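PDB 3WCZ: aldo-keto reductase AKR2E4, which reduces 3-dehydroecdysone with NADPH as cosubstrate, and may thereby take part in regulating the moult of the silkworm. Local coordinates for residues A40-Y49 and S260-I270. Numbering follows the deposited sequence.
Sequences AVYWAIEAGY and STNKQRIAQNI. With NAP (NADP nicotinamide-adenine-dinucleotide phosphate), chain B.
Helix 263-270, which holds the adenosine 2'-phosphate end of NADP, packs on helix 35-46 and on Tyr49 just beyond it; Ile266 touches both. Tyr49 OH donates to Ile266 O, 2.7 Å away, in the carbonyl plane and on a lone pair. The tyrosine ring lies between Ala44 CB on one face and Ile270 CD1 on the other. With Ile266 CG1 anti to the carbonyl carbon (chi1 -74°), CG2 is turned to Ala44 CA, at 3.6 Å, and CD1 reaches Ala40. Segments 40-46 and 263-270 cross at -44°. The two helices follow the first and last strands of the parallel eight-stranded TIM barrel, so the contact closes the ring of outer helices. On the cofactor side, Arg265 NE meets NAP O2X at 2.8 Å, almost straight. Ser260 OG donates to the same oxygen. Asn269 reads the adenine edge, with OD1 accepting from N6A and ND2 donating to N7A. A water donates to Tyr49 OH and accepts from Asn269 ND2, so Tyr49 is a second-shell partner of the adenine site. At the exposed rim, the extended Lys263 chain lies across one face of Trp43, its CB making a CH-pi contact 3.6 Å from the six-membered ring centroid. Two waters accept from both Lys263 NZ and Trp43 NE1; one, its NE1 bond weak, also donates to Glu46 OE1.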
loop_
_atom_site.group_PDB
_atom_site.type_symbol
_atom_site.label_atom_id
_atom_site.label_comp_id
_atom_site.label_asym_id
_atom_site.label_seq_id
_atom_site.Cartn_x
_atom_site.Cartn_y
_atom_site.Cartn_z
ATOM N N ALA A 40 -0.804 -13.856 -9.746
ATOM C CA ALA A 40 -0.307 -12.484 -9.882
ATOM C C ALA A 40 0.981 -12.281 -9.089
ATOM O O ALA A 40 1.911 -11.641 -9.557
ATOM C CB ALA A 40 -1.348 -11.512 -9.407
ATOM N N VAL A 41 1.016 -12.798 -7.863
ATOM C CA VAL A 41 2.228 -12.711 -7.044
ATOM C C VAL A 41 3.402 -13.382 -7.739
ATOM O O VAL A 41 4.513 -12.825 -7.809
ATOM C CB VAL A 41 1.986 -13.295 -5.641
ATOM C CG1 VAL A 41 3.298 -13.529 -4.885
ATOM C CG2 VAL A 41 1.094 -12.348 -4.865
ATOM N N TYR A 42 3.165 -14.575 -8.267
ATOM C CA TYR A 42 4.208 -15.269 -9.012
ATOM C C TYR A 42 4.691 -14.474 -10.225
ATOM O O TYR A 42 5.877 -14.270 -10.421
ATOM C CB TYR A 42 3.728 -16.655 -9.435
ATOM C CG TYR A 42 4.833 -17.484 -10.031
ATOM C CD1 TYR A 42 5.615 -18.294 -9.226
ATOM C CD2 TYR A 42 5.136 -17.404 -11.391
ATOM C CE1 TYR A 42 6.660 -19.033 -9.748
ATOM C CE2 TYR A 42 6.172 -18.140 -11.922
ATOM C CZ TYR A 42 6.917 -18.965 -11.094
ATOM O OH TYR A 42 7.959 -19.714 -11.605
ATOM N N TRP A 43 3.748 -14.016 -11.045
ATOM C CA TRP A 43 4.101 -13.244 -12.216
ATOM C C TRP A 43 4.871 -11.958 -11.859
ATOM O O TRP A 43 5.793 -11.538 -12.560
ATOM C CB TRP A 43 2.847 -12.872 -12.993
ATOM C CG TRP A 43 2.344 -13.921 -13.916
ATOM C CD1 TRP A 43 3.067 -14.929 -14.485
ATOM C CD2 TRP A 43 1.006 -14.029 -14.427
ATOM N NE1 TRP A 43 2.259 -15.658 -15.339
ATOM C CE2 TRP A 43 0.994 -15.134 -15.314
ATOM C CE3 TRP A 43 -0.177 -13.319 -14.215
ATOM C CZ2 TRP A 43 -0.159 -15.542 -15.981
ATOM C CZ3 TRP A 43 -1.327 -13.722 -14.895
ATOM C CH2 TRP A 43 -1.304 -14.823 -15.761
ATOM N N ALA A 44 4.445 -11.302 -10.778
ATOM C CA ALA A 44 5.101 -10.071 -10.347
ATOM C C ALA A 44 6.547 -10.352 -9.993
ATOM O O ALA A 44 7.453 -9.666 -10.449
ATOM C CB ALA A 44 4.363 -9.447 -9.180
ATOM N N ILE A 45 6.780 -11.370 -9.176
ATOM C CA ILE A 45 8.153 -11.705 -8.826
ATOM C C ILE A 45 8.970 -12.070 -10.068
ATOM O O ILE A 45 10.107 -11.646 -10.207
ATOM C CB ILE A 45 8.177 -12.825 -7.768
ATOM C CG1 ILE A 45 7.523 -12.326 -6.465
ATOM C CG2 ILE A 45 9.601 -13.319 -7.518
ATOM C CD1 ILE A 45 7.251 -13.412 -5.440
ATOM N N GLU A 46 8.366 -12.813 -10.978
ATOM C CA GLU A 46 9.027 -13.196 -12.210
ATOM C C GLU A 46 9.410 -11.950 -13.016
ATOM O O GLU A 46 10.473 -11.909 -13.656
ATOM C CB GLU A 46 8.113 -14.125 -13.019
ATOM C CG GLU A 46 8.750 -14.602 -14.318
ATOM C CD GLU A 46 7.791 -15.275 -15.288
ATOM O OE1 GLU A 46 6.569 -15.046 -15.210
ATOM O OE2 GLU A 46 8.295 -16.035 -16.156
ATOM N N ALA A 47 8.550 -10.938 -13.000
ATOM C CA ALA A 47 8.776 -9.674 -13.713
ATOM C C ALA A 47 9.691 -8.711 -12.983
ATOM O O ALA A 47 9.946 -7.603 -13.466
ATOM C CB ALA A 47 7.444 -8.991 -13.999
ATOM N N GLY A 48 10.207 -9.110 -11.827
ATOM C CA GLY A 48 11.130 -8.272 -11.076
ATOM C C GLY A 48 10.636 -7.594 -9.816
ATOM O O GLY A 48 11.422 -6.969 -9.113
ATOM N N TYR A 49 9.353 -7.739 -9.503
ATOM C CA TYR A 49 8.863 -7.200 -8.233
ATOM C C TYR A 49 9.519 -7.950 -7.081
ATOM O O TYR A 49 9.727 -9.178 -7.142
ATOM C CB TYR A 49 7.358 -7.397 -8.073
ATOM C CG TYR A 49 6.445 -6.558 -8.902
ATOM C CD1 TYR A 49 6.415 -6.678 -10.289
ATOM C CD2 TYR A 49 5.532 -5.695 -8.305
ATOM C CE1 TYR A 49 5.517 -5.954 -11.054
ATOM C CE2 TYR A 49 4.617 -4.978 -9.058
ATOM C CZ TYR A 49 4.620 -5.097 -10.429
ATOM O OH TYR A 49 3.703 -4.403 -11.170
ATOM N N SER A 260 -2.659 -5.554 -10.014
ATOM C CA SER A 260 -3.055 -6.169 -11.278
ATOM C C SER A 260 -3.033 -7.654 -11.097
ATOM O O SER A 260 -2.246 -8.196 -10.320
ATOM C CB SER A 260 -2.107 -5.774 -12.402
ATOM O OG SER A 260 -2.506 -6.338 -13.660
ATOM N N THR A 261 -3.905 -8.318 -11.849
ATOM C CA THR A 261 -3.842 -9.755 -11.992
ATOM C C THR A 261 -3.581 -10.156 -13.455
ATOM O O THR A 261 -3.737 -11.328 -13.811
ATOM C CB THR A 261 -5.106 -10.446 -11.470
ATOM O OG1 THR A 261 -6.251 -9.864 -12.098
ATOM C CG2 THR A 261 -5.200 -10.298 -9.963
ATOM N N ASN A 262 -3.141 -9.207 -14.267
ATOM C CA ASN A 262 -2.854 -9.429 -15.694
ATOM C C ASN A 262 -1.349 -9.440 -15.912
ATOM O O ASN A 262 -0.670 -8.509 -15.512
ATOM C CB ASN A 262 -3.493 -8.289 -16.517
ATOM C CG ASN A 262 -3.149 -8.328 -18.020
ATOM O OD1 ASN A 262 -2.153 -7.796 -18.461
ATOM N ND2 ASN A 262 -4.031 -8.949 -18.793
ATOM N N LYS A 263 -0.833 -10.475 -16.572
ATOM C CA LYS A 263 0.594 -10.672 -16.685
ATOM C C LYS A 263 1.294 -9.471 -17.312
ATOM O O LYS A 263 2.321 -8.995 -16.843
ATOM C CB LYS A 263 0.906 -11.954 -17.484
ATOM C CG LYS A 263 2.350 -12.338 -17.475
ATOM C CD LYS A 263 2.596 -13.640 -18.242
ATOM C CE LYS A 263 4.067 -14.021 -18.133
ATOM N NZ LYS A 263 4.342 -15.298 -18.862
ATOM N N GLN A 264 0.709 -8.976 -18.397
ATOM C CA GLN A 264 1.293 -7.878 -19.117
ATOM C C GLN A 264 1.252 -6.553 -18.327
ATOM O O GLN A 264 2.230 -5.817 -18.294
ATOM C CB GLN A 264 0.585 -7.727 -20.476
ATOM C CG GLN A 264 0.755 -8.933 -21.445
ATOM C CD GLN A 264 0.114 -10.276 -20.987
ATOM O OE1 GLN A 264 -1.004 -10.332 -20.436
ATOM N NE2 GLN A 264 0.839 -11.374 -21.235
ATOM N N ARG A 265 0.112 -6.258 -17.702
ATOM C CA ARG A 265 0.014 -5.012 -16.933
ATOM C C ARG A 265 0.891 -5.061 -15.685
ATOM O O ARG A 265 1.496 -4.067 -15.330
ATOM C CB ARG A 265 -1.414 -4.654 -16.601
ATOM C CG ARG A 265 -2.184 -4.260 -17.849
ATOM C CD ARG A 265 -3.525 -3.740 -17.477
ATOM N NE ARG A 265 -4.501 -4.760 -17.142
ATOM C CZ ARG A 265 -5.253 -5.427 -18.011
ATOM N NH1 ARG A 265 -5.094 -5.231 -19.314
ATOM N NH2 ARG A 265 -6.147 -6.299 -17.572
ATOM N N ILE A 266 1.024 -6.233 -15.083
ATOM C CA ILE A 266 1.955 -6.392 -13.964
ATOM C C ILE A 266 3.342 -5.964 -14.410
ATOM O O ILE A 266 4.025 -5.182 -13.755
ATOM C CB ILE A 266 1.925 -7.868 -13.468
ATOM C CG1 ILE A 266 0.640 -8.156 -12.673
ATOM C CG2 ILE A 266 3.145 -8.182 -12.640
ATOM C CD1 ILE A 266 0.374 -9.622 -12.420
ATOM N N ALA A 267 3.791 -6.452 -15.558
ATOM C CA ALA A 267 5.106 -6.103 -16.010
ATOM C C ALA A 267 5.228 -4.604 -16.333
ATOM O O ALA A 267 6.264 -3.966 -16.047
ATOM C CB ALA A 267 5.471 -6.931 -17.234
ATOM N N GLN A 268 4.198 -4.037 -16.952
ATOM C CA GLN A 268 4.224 -2.605 -17.273
ATOM C C GLN A 268 4.328 -1.739 -16.033
ATOM O O GLN A 268 4.992 -0.707 -16.031
ATOM C CB GLN A 268 2.964 -2.238 -18.032
ATOM C CG GLN A 268 2.950 -2.824 -19.426
ATOM C CD GLN A 268 1.748 -2.400 -20.237
ATOM O OE1 GLN A 268 0.631 -2.291 -19.734
ATOM N NE2 GLN A 268 1.981 -2.146 -21.519
ATOM N N ASN A 269 3.695 -2.188 -14.957
ATOM C CA ASN A 269 3.517 -1.342 -13.785
ATOM C C ASN A 269 4.801 -1.157 -12.958
ATOM O O ASN A 269 4.848 -0.287 -12.096
ATOM C CB ASN A 269 2.389 -1.889 -12.904
ATOM C CG ASN A 269 1.016 -1.675 -13.488
ATOM O OD1 ASN A 269 0.843 -0.902 -14.441
ATOM N ND2 ASN A 269 0.036 -2.374 -12.959
ATOM N N ILE A 270 5.850 -1.919 -13.259
ATOM C CA ILE A 270 7.142 -1.710 -12.593
ATOM C C ILE A 270 8.165 -1.068 -13.545
ATOM O O ILE A 270 9.251 -0.706 -13.115
ATOM C CB ILE A 270 7.650 -3.042 -11.964
ATOM C CG1 ILE A 270 8.770 -2.786 -10.959
ATOM C CG2 ILE A 270 8.059 -4.018 -13.040
ATOM C CD1 ILE A 270 8.942 -3.941 -10.002
HETATM P PA NAP B . -5.458 0.106 -8.203
HETATM O O1A NAP B . -4.113 -0.490 -8.240
HETATM O O2A NAP B . -5.706 1.495 -7.868
HETATM O O5B NAP B . -6.311 -0.228 -9.466
HETATM C C5B NAP B . -6.409 -1.533 -9.952
HETATM C C4B NAP B . -7.196 -1.656 -11.248
HETATM O O4B NAP B . -6.431 -1.086 -12.328
HETATM C C3B NAP B . -7.580 -3.025 -11.659
HETATM O O3B NAP B . -8.865 -2.941 -12.227
HETATM C C2B NAP B . -6.566 -3.371 -12.640
HETATM O O2B NAP B . -6.964 -4.360 -13.568
HETATM C C1B NAP B . -6.285 -2.063 -13.330
HETATM N N9A NAP B . -4.956 -1.881 -13.876
HETATM C C8A NAP B . -3.804 -2.256 -13.282
HETATM N N7A NAP B . -2.756 -1.849 -13.968
HETATM C C5A NAP B . -3.223 -1.183 -15.070
HETATM C C6A NAP B . -2.598 -0.541 -16.144
HETATM N N6A NAP B . -1.214 -0.482 -16.328
HETATM N N1A NAP B . -3.406 0.019 -17.062
HETATM C C2A NAP B . -4.732 -0.021 -16.933
HETATM N N3A NAP B . -5.367 -0.617 -15.910
HETATM C C4A NAP B . -4.602 -1.189 -14.968
HETATM O O3 NAP B . -6.303 -0.810 -7.167
HETATM P PN NAP B . -6.605 -0.903 -5.606
HETATM O O1N NAP B . -6.765 -2.355 -5.340
HETATM O O2N NAP B . -7.730 0.022 -5.301
HETATM O O5D NAP B . -5.330 -0.335 -4.847
HETATM C C5D NAP B . -4.090 -0.946 -4.975
HETATM C C4D NAP B . -3.593 -1.704 -3.736
HETATM O O4D NAP B . -3.392 -0.827 -2.642
HETATM C C3D NAP B . -4.546 -2.720 -3.195
HETATM O O3D NAP B . -4.649 -3.867 -4.015
HETATM C C2D NAP B . -4.013 -2.944 -1.869
HETATM O O2D NAP B . -2.845 -3.712 -1.922
HETATM C C1D NAP B . -3.716 -1.525 -1.434
HETATM N N1N NAP B . -4.760 -0.773 -0.728
HETATM C C2N NAP B . -4.640 -0.528 0.590
HETATM C C3N NAP B . -5.608 0.190 1.245
HETATM C C7N NAP B . -5.377 0.460 2.684
HETATM O O7N NAP B . -4.234 0.440 3.199
HETATM N N7N NAP B . -6.449 0.875 3.391
HETATM C C4N NAP B . -6.774 0.619 0.583
HETATM C C5N NAP B . -6.886 0.375 -0.792
HETATM C C6N NAP B . -5.852 -0.324 -1.403
HETATM P P2B NAP B . -6.127 -5.704 -13.810
HETATM O O1X NAP B . -6.991 -6.479 -14.824
HETATM O O2X NAP B . -4.840 -5.334 -14.407
HETATM O O3X NAP B . -6.012 -6.405 -12.479
HETATM O O HOH W 1 5.001 -17.064 -16.368
HETATM O O HOH W 2 2.371 -17.349 -18.038
HETATM O O HOH W 3 0.808 -4.198 -10.736
#